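Tubulin-specific chaperone (Trypanosoma brucei, PDB 4B6W) probably binds alpha-tubulin as tubulin-binding cofactor B, a tubulin-folding chaperone whose ubiquitin-like domain is the part present here. Local coordinates at residues A24-I27 and E28-K31; N63-Q66 and L67-Q71. One frame throughout, in Å; residues are numbered along the deposited sequence.

Contact 1: A24-I27 and E28-K31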
loop_
_atom_site.group_PDB
_atom_site.type_symbol
_atom_site.label_atom_id
_atom_site.label_comp_id
_atom_site.label_asym_id
_atom_site.label_seq_id
_atom_site.Cartn_x
_atom_site.Cartn_y
_atom_site.Cartn_z
ATOM N N ALA A 24 -11.970 -3.142 -5.007
ATOM C CA ALA A 24 -12.269 -4.564 -4.904
ATOM C C ALA A 24 -11.005 -5.446 -4.817
ATOM O O ALA A 24 -11.109 -6.613 -4.480
ATOM C CB ALA A 24 -13.189 -5.011 -6.076
ATOM N N GLN A 25 -9.825 -4.904 -5.116
ATOM C CA GLN A 25 -8.590 -5.678 -5.042
ATOM C C GLN A 25 -8.234 -6.076 -3.622
ATOM O O GLN A 25 -8.308 -5.284 -2.681
ATOM C CB GLN A 25 -7.410 -4.885 -5.608
ATOM C CG GLN A 25 -7.487 -4.596 -7.110
ATOM C CD GLN A 25 -6.144 -4.141 -7.680
ATOM O OE1 GLN A 25 -6.075 -3.221 -8.506
ATOM N NE2 GLN A 25 -5.080 -4.783 -7.249
ATOM N N THR A 26 -7.804 -7.314 -3.469
ATOM C CA THR A 26 -7.330 -7.786 -2.178
ATOM C C THR A 26 -6.013 -7.096 -1.912
ATOM O O THR A 26 -5.272 -6.792 -2.854
ATOM C CB THR A 26 -7.075 -9.284 -2.207
ATOM O OG1 THR A 26 -6.081 -9.543 -3.216
ATOM C CG2 THR A 26 -8.385 -10.068 -2.491
ATOM N N ILE A 27 -5.711 -6.856 -0.645
ATOM C CA ILE A 27 -4.401 -6.315 -0.286
ATOM C C ILE A 27 -3.266 -7.199 -0.778
ATOM O O ILE A 27 -2.211 -6.705 -1.122
ATOM C CB ILE A 27 -4.260 -6.097 1.243
ATOM C CG1 ILE A 27 -5.300 -5.059 1.708
ATOM C CG2 ILE A 27 -2.840 -5.695 1.583
ATOM C CD1 ILE A 27 -5.193 -3.708 0.997
ATOM N N GLU A 28 -3.480 -8.502 -0.836
ATOM C CA GLU A 28 -2.440 -9.405 -1.360
ATOM C C GLU A 28 -2.089 -9.137 -2.822
ATOM O O GLU A 28 -0.924 -9.269 -3.224
ATOM C CB GLU A 28 -2.933 -10.838 -1.286
ATOM C CG GLU A 28 -1.979 -11.874 -1.824
ATOM C CD GLU A 28 -2.553 -13.275 -1.687
ATOM O OE1 GLU A 28 -3.205 -13.532 -0.638
ATOM O OE2 GLU A 28 -2.375 -14.097 -2.629
ATOM N N SER A 29 -3.108 -8.844 -3.627
ATOM C CA SER A 29 -2.890 -8.587 -5.050
ATOM C C SER A 29 -2.123 -7.274 -5.187
ATOM O O SER A 29 -1.251 -7.159 -6.036
ATOM C CB SER A 29 -4.218 -8.532 -5.807
ATOM O OG SER A 29 -4.944 -7.353 -5.500
ATOM N N ILE A 30 -2.415 -6.313 -4.303
ATOM C CA ILE A 30 -1.752 -5.001 -4.322
ATOM C C ILE A 30 -0.261 -5.124 -3.997
ATOM O O ILE A 30 0.567 -4.493 -4.661
ATOM C CB ILE A 30 -2.434 -3.995 -3.357
ATOM C CG1 ILE A 30 -3.833 -3.646 -3.860
ATOM C CG2 ILE A 30 -1.602 -2.717 -3.172
ATOM C CD1 ILE A 30 -4.659 -2.936 -2.815
ATOM N N LYS A 31 0.072 -5.949 -3.012
ATOM C CA LYS A 31 1.475 -6.212 -2.659
ATOM C C LYS A 31 2.282 -6.790 -3.842
ATOM O O LYS A 31 3.493 -6.540 -3.972
ATOM C CB LYS A 31 1.553 -7.188 -1.481
ATOM C CG LYS A 31 1.082 -6.622 -0.149
ATOM C CD LYS A 31 1.311 -7.582 1.037
ATOM C CE LYS A 31 0.723 -6.971 2.336
ATOM N NZ LYS A 31 0.996 -7.778 3.592
#
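Thr26 and Ser29 exchange hydrogen bonds at the start of helix 27-35. Thr26 is the N-cap: first-turn amides lack the i-4 carbonyl partner of later turns, and Thr26 OG1, 3.1 Å from Ser29 N, gives that amide a better acceptor than its weak bond to Thr26 O. A chi1 of 60° sets the hydroxyl between the backbone N and the carbonyl carbon, facing the helix end. In return Ser29 OG donates to Thr26 O at 2.7 Å, in the carbonyl plane and on a lone pair. Thr26 O also takes Ile30 N at 3.2 Å, so two good bonds grip it. Ser29 OG accepts from Gln25 NE2 over 3.1 Å, nearly straight at 163° and close to the amide plane, while Gln25 OE1 takes Gly22 N. This capped helix follows strand 15-22 in the ubiquitin-like fold and packs on its sheet. Ile27 and Ile30 suit its buried side, their CD1 atoms 3.9 Å apart and both side chains reaching Leu47 of strand 45-50. Lys31 N closes the next turn on Ile27 O at 3.1 Å; the extended Lys31 side chain passes Ile27 CG2 and hydrogen-bonds through NZ to Met45 O and Asn63 OD1.

Contact 2: N63-Q66 and L67-Q71; sequences NDKQ and LGYYQ
Lys65 lays the end of its side chain over one face of the Tyr69 ring, four residues further on. The chain bends at chi2 (-65°) and then runs out straight, which brings Lys65 CE to 3.7 Å from Tyr69 CZ, above the ring and displaced toward its rim. Lys65 CE makes a CH-pi contact, and Lys65 NZ a cation-pi contact, 4.5 Å from the Tyr69 ring centroid and 26° off the normal. Nearer the backbone, Lys65 CB and CG meet Tyr70, CG lying 3.9 Å from Tyr70 OH, and the two side chains cross at about a right angle. The two rings touch: Tyr69 presents its CD2 edge to the centre of a Tyr70 face, the ring planes nearly perpendicular, while Tyr70 OH accepts from Ala62 N. The residues meet around a short 3-10 turn, 67-70, with a bond from Tyr69 N to Gln66 O (3.1 Å, 139°). Leu67 turns to the interior, against Ile27 and Ile30 of helix 27-35. A long lysine suits this surface because its methylenes pack on aromatic carbon while NZ stays near water: one water bridges Tyr69 OH and, weakly, NZ, so the ammonium group is probably stabilised by the ring's pi electrons and by water.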
loop_
_atom_site.group_PDB
_atom_site.type_symbol
_atom_site.label_atom_id
_atom_site.label_comp_id
_atom_site.label_asym_id
_atom_site.label_seq_id
_atom_site.Cartn_x
_atom_site.Cartn_y
_atom_site.Cartn_z
ATOM N N ASN A 63 -3.923 -9.118 4.297
ATOM C CA ASN A 63 -3.842 -9.662 2.945
ATOM C C ASN A 63 -5.153 -10.138 2.331
ATOM O O ASN A 63 -5.331 -10.013 1.131
ATOM C CB ASN A 63 -2.870 -10.836 2.900
ATOM C CG ASN A 63 -1.448 -10.408 3.000
ATOM O OD1 ASN A 63 -1.155 -9.235 2.899
ATOM N ND2 ASN A 63 -0.548 -11.359 3.199
ATOM N N ASP A 64 -6.045 -10.714 3.137
ATOM C CA ASP A 64 -7.302 -11.280 2.613
ATOM C C ASP A 64 -8.444 -10.281 2.471
ATOM O O ASP A 64 -9.510 -10.647 1.973
ATOM C CB ASP A 64 -7.765 -12.503 3.436
ATOM C CG ASP A 64 -8.300 -12.143 4.828
ATOM O OD1 ASP A 64 -7.802 -11.183 5.470
ATOM O OD2 ASP A 64 -9.214 -12.873 5.301
ATOM N N LYS A 65 -8.234 -9.046 2.911
ATOM C CA LYS A 65 -9.234 -8.003 2.795
ATOM C C LYS A 65 -9.003 -7.168 1.535
ATOM O O LYS A 65 -7.921 -7.123 0.985
ATOM C CB LYS A 65 -9.186 -7.064 4.014
ATOM C CG LYS A 65 -9.590 -7.673 5.330
ATOM C CD LYS A 65 -11.025 -8.063 5.297
ATOM C CE LYS A 65 -11.578 -8.333 6.678
ATOM N NZ LYS A 65 -12.859 -9.115 6.537
ATOM N N GLN A 66 -10.036 -6.459 1.132
ATOM C CA GLN A 66 -10.002 -5.638 -0.041
ATOM C C GLN A 66 -9.649 -4.232 0.362
ATOM O O GLN A 66 -9.889 -3.827 1.497
ATOM C CB GLN A 66 -11.363 -5.660 -0.722
ATOM C CG GLN A 66 -11.654 -6.994 -1.389
ATOM C CD GLN A 66 -13.124 -7.156 -1.711
ATOM O OE1 GLN A 66 -13.976 -6.884 -0.865
ATOM N NE2 GLN A 66 -13.431 -7.606 -2.929
ATOM N N LEU A 67 -9.090 -3.482 -0.567
ATOM C CA LEU A 67 -8.682 -2.107 -0.272
ATOM C C LEU A 67 -9.873 -1.228 0.208
ATOM O O LEU A 67 -9.724 -0.376 1.094
ATOM C CB LEU A 67 -7.965 -1.519 -1.494
ATOM C CG LEU A 67 -7.337 -0.127 -1.411
ATOM C CD1 LEU A 67 -6.278 -0.028 -0.291
ATOM C CD2 LEU A 67 -6.730 0.253 -2.772
ATOM N N GLY A 68 -11.041 -1.447 -0.371
ATOM C CA GLY A 68 -12.242 -0.700 -0.011
ATOM C C GLY A 68 -12.790 -0.951 1.388
ATOM O O GLY A 68 -13.540 -0.115 1.918
ATOM N N TYR A 69 -12.389 -2.083 1.986
ATOM C CA TYR A 69 -12.673 -2.394 3.382
ATOM C C TYR A 69 -12.093 -1.306 4.258
ATOM O O TYR A 69 -12.688 -0.900 5.226
ATOM C CB TYR A 69 -12.049 -3.738 3.758
ATOM C CG TYR A 69 -12.315 -4.179 5.185
ATOM C CD1 TYR A 69 -13.553 -4.683 5.545
ATOM C CD2 TYR A 69 -11.336 -4.099 6.153
ATOM C CE1 TYR A 69 -13.813 -5.090 6.817
ATOM C CE2 TYR A 69 -11.588 -4.502 7.466
ATOM C CZ TYR A 69 -12.834 -5.004 7.781
ATOM O OH TYR A 69 -13.129 -5.423 9.063
ATOM N N TYR A 70 -10.922 -0.818 3.883
ATOM C CA TYR A 70 -10.215 0.203 4.656
ATOM C C TYR A 70 -10.602 1.648 4.315
ATOM O O TYR A 70 -9.987 2.590 4.807
ATOM C CB TYR A 70 -8.709 -0.038 4.517
ATOM C CG TYR A 70 -8.319 -1.356 5.140
ATOM C CD1 TYR A 70 -8.342 -1.510 6.513
ATOM C CD2 TYR A 70 -7.973 -2.452 4.363
ATOM C CE1 TYR A 70 -8.031 -2.723 7.109
ATOM C CE2 TYR A 70 -7.638 -3.645 4.938
ATOM C CZ TYR A 70 -7.671 -3.780 6.317
ATOM O OH TYR A 70 -7.350 -4.960 6.931
ATOM N N GLN A 71 -11.648 1.810 3.508
ATOM C CA GLN A 71 -12.199 3.126 3.168
ATOM C C GLN A 71 -11.141 3.997 2.472
ATOM O O GLN A 71 -11.104 5.211 2.641
ATOM C CB GLN A 71 -12.800 3.816 4.411
ATOM C CG GLN A 71 -13.871 2.998 5.127
ATOM C CD GLN A 71 -14.367 3.628 6.441
ATOM O OE1 GLN A 71 -13.623 3.711 7.470
ATOM N NE2 GLN A 71 -15.650 4.036 6.434
HETATM O O HOH W 1 -14.115 -8.365 9.624
#

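How the contacts relate
Contact 1 comes first along the chain and contact 2 follows in series, yet their centres lie only about 8 Å apart. The first spans the loop after strand 15-22 and the start of helix 27-35; the second belongs to the long connection between strands 56-58 and 77-82. Backbone pairing joins them: Ile27 N lies 2.8 Å from Lys65 O and Gln25 O 2.9 Å from Leu67 N, both probable hydrogen bonds. Gln66 NE2 adds a side-chain bond to Ala24 O. The capped start of the helix is thus tied to the 3-10 turn within one ubiquitin-like domain, linking parts of the fold distant in sequence on the same side of the chain's centre.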